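Local atomic coordinates of enoyl-CoA hydratase (Mycobacterium avium, PDB entry 3OC7), a protein that probably hydrates the double bond of 2-enoyl-CoA thioesters in fatty acid metabolism. Residues 97-105 and 122-130; 109-120 and 130-141. All coordinates share one frame; numbering follows the deposited sequence.

How the interactions relate
Interaction 1 sets helix 86-106 beside the short helix 123-129, and interaction 2 zips together the strands that precede and follow that short helix; the two share Cys130. Both are largely buried, but their chemistry differs. The helix pair, near the centre of the chain, meets through methyl, thioether and carbonyl groups and has no hydrogen bond across it. The strand pair is held by backbone bonds in two parallel ladders, and between and beside these, where exposed residues appear, charged and hydroxyl side chains take over. Phe124 and Val127, on helix 123-129, pack against residues of interaction 2, and both contacts touch a neighbouring subunit.

Interaction 1. Residues 97-105 and 122-130; sequences MAALMRAIV and GGFGLVGAC
Met97 meets Gly122 through its terminal methyl: CE lies 3.2 Å from Gly122 O. The chain of Met97 is bent at chi2 (58°), which turns its thioether across to the neighbouring helix, and CE also approaches the CA of Gly125. At Gly125 the backbone itself is the surface. Met101 lays SD against it, 3.5 Å from Gly125 O; because Gly125 has no side chain, the methionine chains lie directly against its backbone. Leu126 reaches over with CD2, which meets Leu100 CD2 at 3.8 Å, the two leucines passing at a slant, and also touches Met97 CE and Ile104 CD1. One turn later Ala129 points its methyl at the first helix, 4.2 Å from Met101 CB and 4.0 Å from Ile104 CG2. That CG2, anti to the backbone N of Ile104, also rests 3.5 Å from Ala129 O, and Val105 CG2 touches the same alanine methyl at 4.2 Å. The helices run nearly parallel, with axes 9.3 Å apart at a crossing angle of -19°. Around them, helix 37-52 packs on Leu100 and Ile104, and helix 212-245 on Met101 and Val105. With no hydrogen bond between the segments, the contact is held by apolar packing, and the carbonyl oxygens Gly122 O, Gly125 O and Ala129 O take part in it as packing surface.

Interaction 2. Residues 109-120 and 130-141; sequences LPVIAAIDGHVR and CDIAVAGPRSSF
Ser140 OG is gripped by three nitrogens of the facing segment: His118 ND1 at 2.8 Å, and Arg120 NH1 and NH2, whose end-on fork brings both N-H groups to the one oxygen, within 1° of the guanidinium plane. The imidazole meets the hydroxyl at its edge. His118 and Ser140 pair in the second of two parallel ladders in a crotonase-type fold; the first pairs strand 111-115 with strand 132-135, and helix 123-129 makes the crossover between the strands, a beta-alpha-beta unit. In the first ladder, Ala113 N, Val134 N, Ile115 N and Gly136 N donate in turn across the strands, while Ile112 and Ile132 lie side by side, and Ile112 also packs on Ile200 of helix 196-208. At its start Asp131 OD2 takes Val111 N at 2.9 Å through its anti lone pair, and Lys219 forms a salt bridge to the same oxygen. The register then slips by two residues through a type I turn from Gly136 to Ser139. Asp116 organises this turn, presenting OD1 to Arg138 N at 3.0 Å because chi1 (-159°) swings the carboxylate to the side away from its own amide nitrogen. Arg138 folds back in return, and Asp116 O accepts both its NE and its NH2, the latter at 2.9 Å. In the second ladder Val119 N bonds to Ser140 O, and beyond it Val119 CB rests 3.8 Å from Phe141 CD2.

Interaction 1. Residues 97-105 and 122-130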
loop_
_atom_site.group_PDB
_atom_site.type_symbol
_atom_site.label_atom_id
_atom_site.label_comp_id
_atom_site.label_asym_id
_atom_site.label_seq_id
_atom_site.Cartn_x
_atom_site.Cartn_y
_atom_site.Cartn_z
ATOM N N MET A 97 -6.688 25.397 -1.039
ATOM C CA MET A 97 -5.652 24.368 -0.952
ATOM C C MET A 97 -5.984 23.126 -1.802
ATOM O O MET A 97 -5.121 22.648 -2.556
ATOM C CB MET A 97 -5.367 23.985 0.514
ATOM C CG MET A 97 -4.140 23.066 0.693
ATOM S SD MET A 97 -2.631 23.829 0.022
ATOM C CE MET A 97 -1.511 22.440 -0.088
ATOM N N ALA A 98 -7.219 22.624 -1.709
ATOM C CA ALA A 98 -7.668 21.501 -2.550
ATOM C C ALA A 98 -7.563 21.793 -4.053
ATOM O O ALA A 98 -7.092 20.939 -4.832
ATOM C CB ALA A 98 -9.098 21.080 -2.171
ATOM N N ALA A 99 -7.950 23.004 -4.474
ATOM C CA ALA A 99 -7.881 23.371 -5.896
ATOM C C ALA A 99 -6.448 23.458 -6.460
ATOM O O ALA A 99 -6.212 23.103 -7.629
ATOM C CB ALA A 99 -8.647 24.681 -6.144
ATOM N N LEU A 100 -5.504 23.904 -5.627
ATOM C CA LEU A 100 -4.092 23.936 -6.008
ATOM C C LEU A 100 -3.517 22.529 -6.159
ATOM O O LEU A 100 -2.840 22.237 -7.155
ATOM C CB LEU A 100 -3.259 24.805 -5.041
ATOM C CG LEU A 100 -1.738 24.856 -5.291
ATOM C CD1 LEU A 100 -1.413 25.436 -6.683
ATOM C CD2 LEU A 100 -1.075 25.662 -4.164
ATOM N N MET A 101 -3.773 21.673 -5.177
ATOM C CA MET A 101 -3.364 20.261 -5.290
ATOM C C MET A 101 -3.952 19.581 -6.526
ATOM O O MET A 101 -3.242 18.870 -7.267
ATOM C CB MET A 101 -3.732 19.479 -4.012
ATOM C CG MET A 101 -2.973 19.924 -2.725
ATOM S SD MET A 101 -3.263 18.797 -1.317
ATOM C CE MET A 101 -5.073 18.895 -1.182
ATOM N N ARG A 102 -5.236 19.818 -6.779
ATOM C CA ARG A 102 -5.930 19.242 -7.942
ATOM C C ARG A 102 -5.341 19.703 -9.309
ATOM O O ARG A 102 -5.258 18.895 -10.251
ATOM C CB ARG A 102 -7.460 19.477 -7.871
ATOM C CG ARG A 102 -8.257 18.639 -8.889
ATOM C CD ARG A 102 -9.786 18.601 -8.671
ATOM N NE ARG A 102 -10.386 17.594 -9.562
ATOM C CZ ARG A 102 -11.468 16.868 -9.303
ATOM N NH1 ARG A 102 -12.148 17.015 -8.161
ATOM N NH2 ARG A 102 -11.884 15.987 -10.214
ATOM N N ALA A 103 -4.918 20.970 -9.402
ATOM C CA ALA A 103 -4.261 21.499 -10.618
ATOM C C ALA A 103 -2.954 20.743 -10.937
ATOM O O ALA A 103 -2.677 20.407 -12.098
ATOM C CB ALA A 103 -3.999 23.015 -10.514
ATOM N N ILE A 104 -2.163 20.450 -9.894
ATOM C CA ILE A 104 -0.914 19.677 -10.056
ATOM C C ILE A 104 -1.257 18.242 -10.534
ATOM O O ILE A 104 -0.672 17.732 -11.507
ATOM C CB ILE A 104 -0.069 19.653 -8.726
ATOM C CG1 ILE A 104 0.455 21.056 -8.370
ATOM C CG2 ILE A 104 1.092 18.626 -8.814
ATOM C CD1 ILE A 104 1.014 21.163 -6.969
ATOM N N VAL A 105 -2.218 17.591 -9.868
ATOM C CA VAL A 105 -2.619 16.210 -10.202
ATOM C C VAL A 105 -3.217 16.067 -11.634
ATOM O O VAL A 105 -2.953 15.044 -12.314
ATOM C CB VAL A 105 -3.552 15.607 -9.099
ATOM C CG1 VAL A 105 -3.995 14.190 -9.456
ATOM C CG2 VAL A 105 -2.845 15.557 -7.755
ATOM N N GLY A 122 0.222 22.659 5.582
ATOM C CA GLY A 122 -0.155 22.656 4.172
ATOM C C GLY A 122 0.964 22.301 3.199
ATOM O O GLY A 122 0.697 21.851 2.089
ATOM N N GLY A 123 2.218 22.567 3.584
ATOM C CA GLY A 123 3.365 22.135 2.769
ATOM C C GLY A 123 3.363 20.652 2.399
ATOM O O GLY A 123 3.780 20.289 1.295
ATOM N N PHE A 124 2.872 19.796 3.306
ATOM C CA PHE A 124 2.754 18.340 3.065
ATOM C C PHE A 124 1.854 18.054 1.853
ATOM O O PHE A 124 2.089 17.097 1.101
ATOM C CB PHE A 124 2.166 17.612 4.286
ATOM C CG PHE A 124 3.166 17.240 5.359
ATOM C CD1 PHE A 124 3.423 18.118 6.415
ATOM C CD2 PHE A 124 3.771 15.984 5.379
ATOM C CE1 PHE A 124 4.316 17.756 7.443
ATOM C CE2 PHE A 124 4.680 15.605 6.400
ATOM C CZ PHE A 124 4.967 16.510 7.423
ATOM N N GLY A 125 0.810 18.868 1.677
ATOM C CA GLY A 125 -0.136 18.685 0.561
ATOM C C GLY A 125 0.493 18.915 -0.810
ATOM O O GLY A 125 0.176 18.183 -1.754
ATOM N N LEU A 126 1.389 19.908 -0.917
ATOM C CA LEU A 126 2.199 20.104 -2.142
ATOM C C LEU A 126 3.110 18.913 -2.443
ATOM O O LEU A 126 3.136 18.419 -3.593
ATOM C CB LEU A 126 3.046 21.394 -2.077
ATOM C CG LEU A 126 2.338 22.747 -2.055
ATOM C CD1 LEU A 126 3.361 23.896 -2.172
ATOM C CD2 LEU A 126 1.272 22.848 -3.129
ATOM N N VAL A 127 3.845 18.444 -1.417
ATOM C CA VAL A 127 4.721 17.266 -1.570
ATOM C C VAL A 127 3.898 16.038 -2.036
ATOM O O VAL A 127 4.316 15.310 -2.960
ATOM C CB VAL A 127 5.526 16.966 -0.239
ATOM C CG1 VAL A 127 6.353 15.678 -0.362
ATOM C CG2 VAL A 127 6.430 18.175 0.173
ATOM N N GLY A 128 2.762 15.784 -1.377
ATOM C CA GLY A 128 1.869 14.674 -1.771
ATOM C C GLY A 128 1.311 14.737 -3.193
ATOM O O GLY A 128 1.228 13.696 -3.881
ATOM N N ALA A 129 0.999 15.951 -3.674
ATOM C CA ALA A 129 0.410 16.140 -5.028
ATOM C C ALA A 129 1.399 15.882 -6.175
ATOM O O ALA A 129 0.983 15.464 -7.268
ATOM C CB ALA A 129 -0.221 17.553 -5.166
ATOM N N CYS A 130 2.692 16.161 -5.952
ATOM C CA CYS A 130 3.721 15.930 -7.003
ATOM C C CYS A 130 3.811 14.427 -7.397
ATOM O O CYS A 130 3.627 13.536 -6.555
ATOM C CB CYS A 130 5.081 16.509 -6.572
ATOM S SG CYS A 130 5.140 18.349 -6.481
#

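Interaction 2. Residues 109-120 and 130-141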
loop_
_atom_site.group_PDB
_atom_site.type_symbol
_atom_site.label_atom_id
_atom_site.label_comp_id
_atom_site.label_asym_id
_atom_site.label_seq_id
_atom_site.Cartn_x
_atom_site.Cartn_y
_atom_site.Cartn_z
ATOM N N LEU A 109 1.621 17.347 -17.637
ATOM C CA LEU A 109 3.066 17.305 -17.319
ATOM C C LEU A 109 3.371 16.562 -16.009
ATOM O O LEU A 109 2.735 16.848 -14.975
ATOM C CB LEU A 109 3.618 18.740 -17.196
ATOM C CG LEU A 109 3.535 19.676 -18.402
ATOM C CD1 LEU A 109 3.845 21.120 -18.005
ATOM C CD2 LEU A 109 4.477 19.201 -19.500
ATOM N N PRO A 110 4.352 15.626 -16.028
ATOM C CA PRO A 110 4.941 15.167 -14.755
ATOM C C PRO A 110 5.528 16.351 -13.937
ATOM O O PRO A 110 6.206 17.240 -14.518
ATOM C CB PRO A 110 6.057 14.200 -15.213
ATOM C CG PRO A 110 5.615 13.715 -16.601
ATOM C CD PRO A 110 4.990 14.975 -17.201
ATOM N N VAL A 111 5.252 16.378 -12.622
ATOM C CA VAL A 111 5.752 17.428 -11.693
ATOM C C VAL A 111 6.640 16.796 -10.592
ATOM O O VAL A 111 6.200 15.866 -9.869
ATOM C CB VAL A 111 4.582 18.254 -11.060
ATOM C CG1 VAL A 111 5.152 19.417 -10.230
ATOM C CG2 VAL A 111 3.612 18.781 -12.117
ATOM N N ILE A 112 7.881 17.298 -10.490
ATOM C CA ILE A 112 8.908 16.781 -9.566
ATOM C C ILE A 112 9.273 17.809 -8.471
ATOM O O ILE A 112 9.780 18.897 -8.784
ATOM C CB ILE A 112 10.220 16.362 -10.326
ATOM C CG1 ILE A 112 9.897 15.435 -11.504
ATOM C CG2 ILE A 112 11.247 15.738 -9.344
ATOM C CD1 ILE A 112 11.128 15.105 -12.356
ATOM N N ALA A 113 9.058 17.470 -7.190
ATOM C CA ALA A 113 9.475 18.379 -6.091
ATOM C C ALA A 113 10.968 18.231 -5.755
ATOM O O ALA A 113 11.500 17.102 -5.647
ATOM C CB ALA A 113 8.614 18.141 -4.829
ATOM N N ALA A 114 11.628 19.376 -5.572
ATOM C CA ALA A 114 13.044 19.441 -5.155
ATOM C C ALA A 114 13.142 20.128 -3.775
ATOM O O ALA A 114 13.090 21.367 -3.687
ATOM C CB ALA A 114 13.907 20.173 -6.231
ATOM N N ILE A 115 13.250 19.311 -2.714
ATOM C CA ILE A 115 13.147 19.755 -1.309
ATOM C C ILE A 115 14.535 19.730 -0.634
ATOM O O ILE A 115 15.200 18.707 -0.662
ATOM C CB ILE A 115 12.170 18.811 -0.498
ATOM C CG1 ILE A 115 10.777 18.695 -1.172
ATOM C CG2 ILE A 115 12.067 19.211 0.984
ATOM C CD1 ILE A 115 10.022 17.357 -0.863
ATOM N N ASP A 116 14.963 20.848 -0.016
ATOM C CA ASP A 116 16.145 20.808 0.912
ATOM C C ASP A 116 15.932 21.775 2.093
ATOM O O ASP A 116 16.639 22.801 2.244
ATOM C CB ASP A 116 17.489 21.058 0.180
ATOM C CG ASP A 116 18.699 20.535 0.959
ATOM O OD1 ASP A 116 18.548 19.637 1.829
ATOM O OD2 ASP A 116 19.827 21.041 0.711
ATOM N N GLY A 117 14.954 21.449 2.933
ATOM C CA GLY A 117 14.515 22.332 4.030
ATOM C C GLY A 117 13.293 21.790 4.759
ATOM O O GLY A 117 12.845 20.670 4.475
ATOM N N HIS A 118 12.742 22.587 5.678
ATOM C CA HIS A 118 11.630 22.165 6.536
ATOM C C HIS A 118 10.279 22.129 5.794
ATOM O O HIS A 118 9.991 22.992 4.941
ATOM C CB HIS A 118 11.553 23.052 7.798
ATOM C CG HIS A 118 12.860 23.172 8.535
ATOM N ND1 HIS A 118 13.500 22.094 9.114
ATOM C CD2 HIS A 118 13.635 24.255 8.800
ATOM C CE1 HIS A 118 14.616 22.507 9.693
ATOM N NE2 HIS A 118 14.722 23.811 9.513
ATOM N N VAL A 119 9.479 21.101 6.108
ATOM C CA VAL A 119 8.110 20.925 5.587
ATOM C C VAL A 119 7.106 20.783 6.770
ATOM O O VAL A 119 7.267 19.897 7.625
ATOM C CB VAL A 119 8.018 19.665 4.671
ATOM C CG1 VAL A 119 6.555 19.394 4.171
ATOM C CG2 VAL A 119 9.009 19.746 3.493
ATOM N N ARG A 120 6.102 21.665 6.826
ATOM C CA ARG A 120 5.061 21.613 7.884
ATOM C C ARG A 120 3.662 21.914 7.292
ATOM O O ARG A 120 3.542 22.599 6.273
ATOM C CB ARG A 120 5.349 22.600 9.041
ATOM C CG ARG A 120 6.703 22.496 9.762
ATOM C CD ARG A 120 6.794 21.253 10.669
ATOM N NE ARG A 120 8.031 21.212 11.451
ATOM C CZ ARG A 120 9.204 20.765 11.003
ATOM N NH1 ARG A 120 9.327 20.311 9.759
ATOM N NH2 ARG A 120 10.266 20.792 11.799
ATOM N N CYS A 130 2.692 16.161 -5.952
ATOM C CA CYS A 130 3.721 15.930 -7.003
ATOM C C CYS A 130 3.811 14.427 -7.397
ATOM O O CYS A 130 3.627 13.536 -6.555
ATOM C CB CYS A 130 5.081 16.509 -6.572
ATOM S SG CYS A 130 5.140 18.349 -6.481
ATOM N N ASP A 131 4.129 14.149 -8.669
ATOM C CA ASP A 131 4.281 12.754 -9.131
ATOM C C ASP A 131 5.546 12.058 -8.567
ATOM O O ASP A 131 5.510 10.854 -8.230
ATOM C CB ASP A 131 4.264 12.718 -10.671
ATOM C CG ASP A 131 3.041 13.388 -11.236
ATOM O OD1 ASP A 131 1.954 12.776 -11.157
ATOM O OD2 ASP A 131 3.160 14.536 -11.726
ATOM N N ILE A 132 6.637 12.822 -8.466
ATOM C CA ILE A 132 7.956 12.374 -7.948
ATOM C C ILE A 132 8.445 13.444 -6.954
ATOM O O ILE A 132 8.170 14.634 -7.165
ATOM C CB ILE A 132 8.990 12.179 -9.115
ATOM C CG1 ILE A 132 8.477 11.140 -10.137
ATOM C CG2 ILE A 132 10.386 11.789 -8.573
ATOM C CD1 ILE A 132 9.296 11.038 -11.468
ATOM N N ALA A 133 9.098 13.030 -5.853
ATOM C CA ALA A 133 9.660 13.983 -4.869
ATOM C C ALA A 133 11.035 13.508 -4.354
ATOM O O ALA A 133 11.199 12.328 -3.972
ATOM C CB ALA A 133 8.694 14.208 -3.698
ATOM N N VAL A 134 12.007 14.425 -4.352
ATOM C CA VAL A 134 13.389 14.171 -3.864
ATOM C C VAL A 134 13.742 15.143 -2.723
ATOM O O VAL A 134 13.458 16.342 -2.836
ATOM C CB VAL A 134 14.445 14.299 -5.037
ATOM C CG1 VAL A 134 15.860 13.815 -4.630
ATOM C CG2 VAL A 134 13.952 13.562 -6.289
ATOM N N ALA A 135 14.335 14.628 -1.637
ATOM C CA ALA A 135 14.749 15.498 -0.512
ATOM C C ALA A 135 16.208 15.318 -0.066
ATOM O O ALA A 135 16.709 14.178 0.045
ATOM C CB ALA A 135 13.826 15.314 0.695
ATOM N N GLY A 136 16.867 16.450 0.201
ATOM C CA GLY A 136 18.286 16.487 0.604
ATOM C C GLY A 136 18.515 16.546 2.117
ATOM O O GLY A 136 17.541 16.492 2.902
ATOM N N PRO A 137 19.804 16.672 2.550
ATOM C CA PRO A 137 20.204 16.476 3.964
ATOM C C PRO A 137 19.773 17.548 4.989
ATOM O O PRO A 137 19.889 17.297 6.194
ATOM C CB PRO A 137 21.745 16.352 3.892
ATOM C CG PRO A 137 22.119 17.144 2.669
ATOM C CD PRO A 137 20.964 16.963 1.685
ATOM N N ARG A 138 19.288 18.705 4.541
ATOM C CA ARG A 138 18.732 19.718 5.453
ATOM C C ARG A 138 17.249 19.517 5.777
ATOM O O ARG A 138 16.692 20.257 6.598
ATOM C CB ARG A 138 18.907 21.129 4.876
ATOM C CG ARG A 138 20.337 21.516 4.519
ATOM C CD ARG A 138 20.459 23.007 4.281
ATOM N NE ARG A 138 19.434 23.523 3.378
ATOM C CZ ARG A 138 19.317 24.797 3.012
ATOM N NH1 ARG A 138 20.184 25.713 3.459
ATOM N NH2 ARG A 138 18.325 25.162 2.200
ATOM N N SER A 139 16.613 18.530 5.154
ATOM C CA SER A 139 15.148 18.386 5.221
ATOM C C SER A 139 14.640 17.873 6.583
ATOM O O SER A 139 15.302 17.052 7.237
ATOM C CB SER A 139 14.652 17.461 4.091
ATOM O OG SER A 139 15.076 17.915 2.804
ATOM N N SER A 140 13.469 18.356 7.010
ATOM C CA SER A 140 12.747 17.777 8.174
ATOM C C SER A 140 11.225 17.806 7.946
ATOM O O SER A 140 10.734 18.669 7.188
ATOM C CB SER A 140 13.103 18.478 9.509
ATOM O OG SER A 140 12.299 19.629 9.741
ATOM N N PHE A 141 10.490 16.894 8.621
ATOM C CA PHE A 141 9.037 16.712 8.466
ATOM C C PHE A 141 8.372 16.469 9.852
ATOM O O PHE A 141 8.893 15.666 10.652
ATOM C CB PHE A 141 8.758 15.485 7.558
ATOM C CG PHE A 141 9.513 15.489 6.222
ATOM C CD1 PHE A 141 10.832 15.010 6.127
ATOM C CD2 PHE A 141 8.900 15.970 5.058
ATOM C CE1 PHE A 141 11.523 15.028 4.900
ATOM C CE2 PHE A 141 9.578 15.974 3.826
ATOM C CZ PHE A 141 10.878 15.523 3.743
#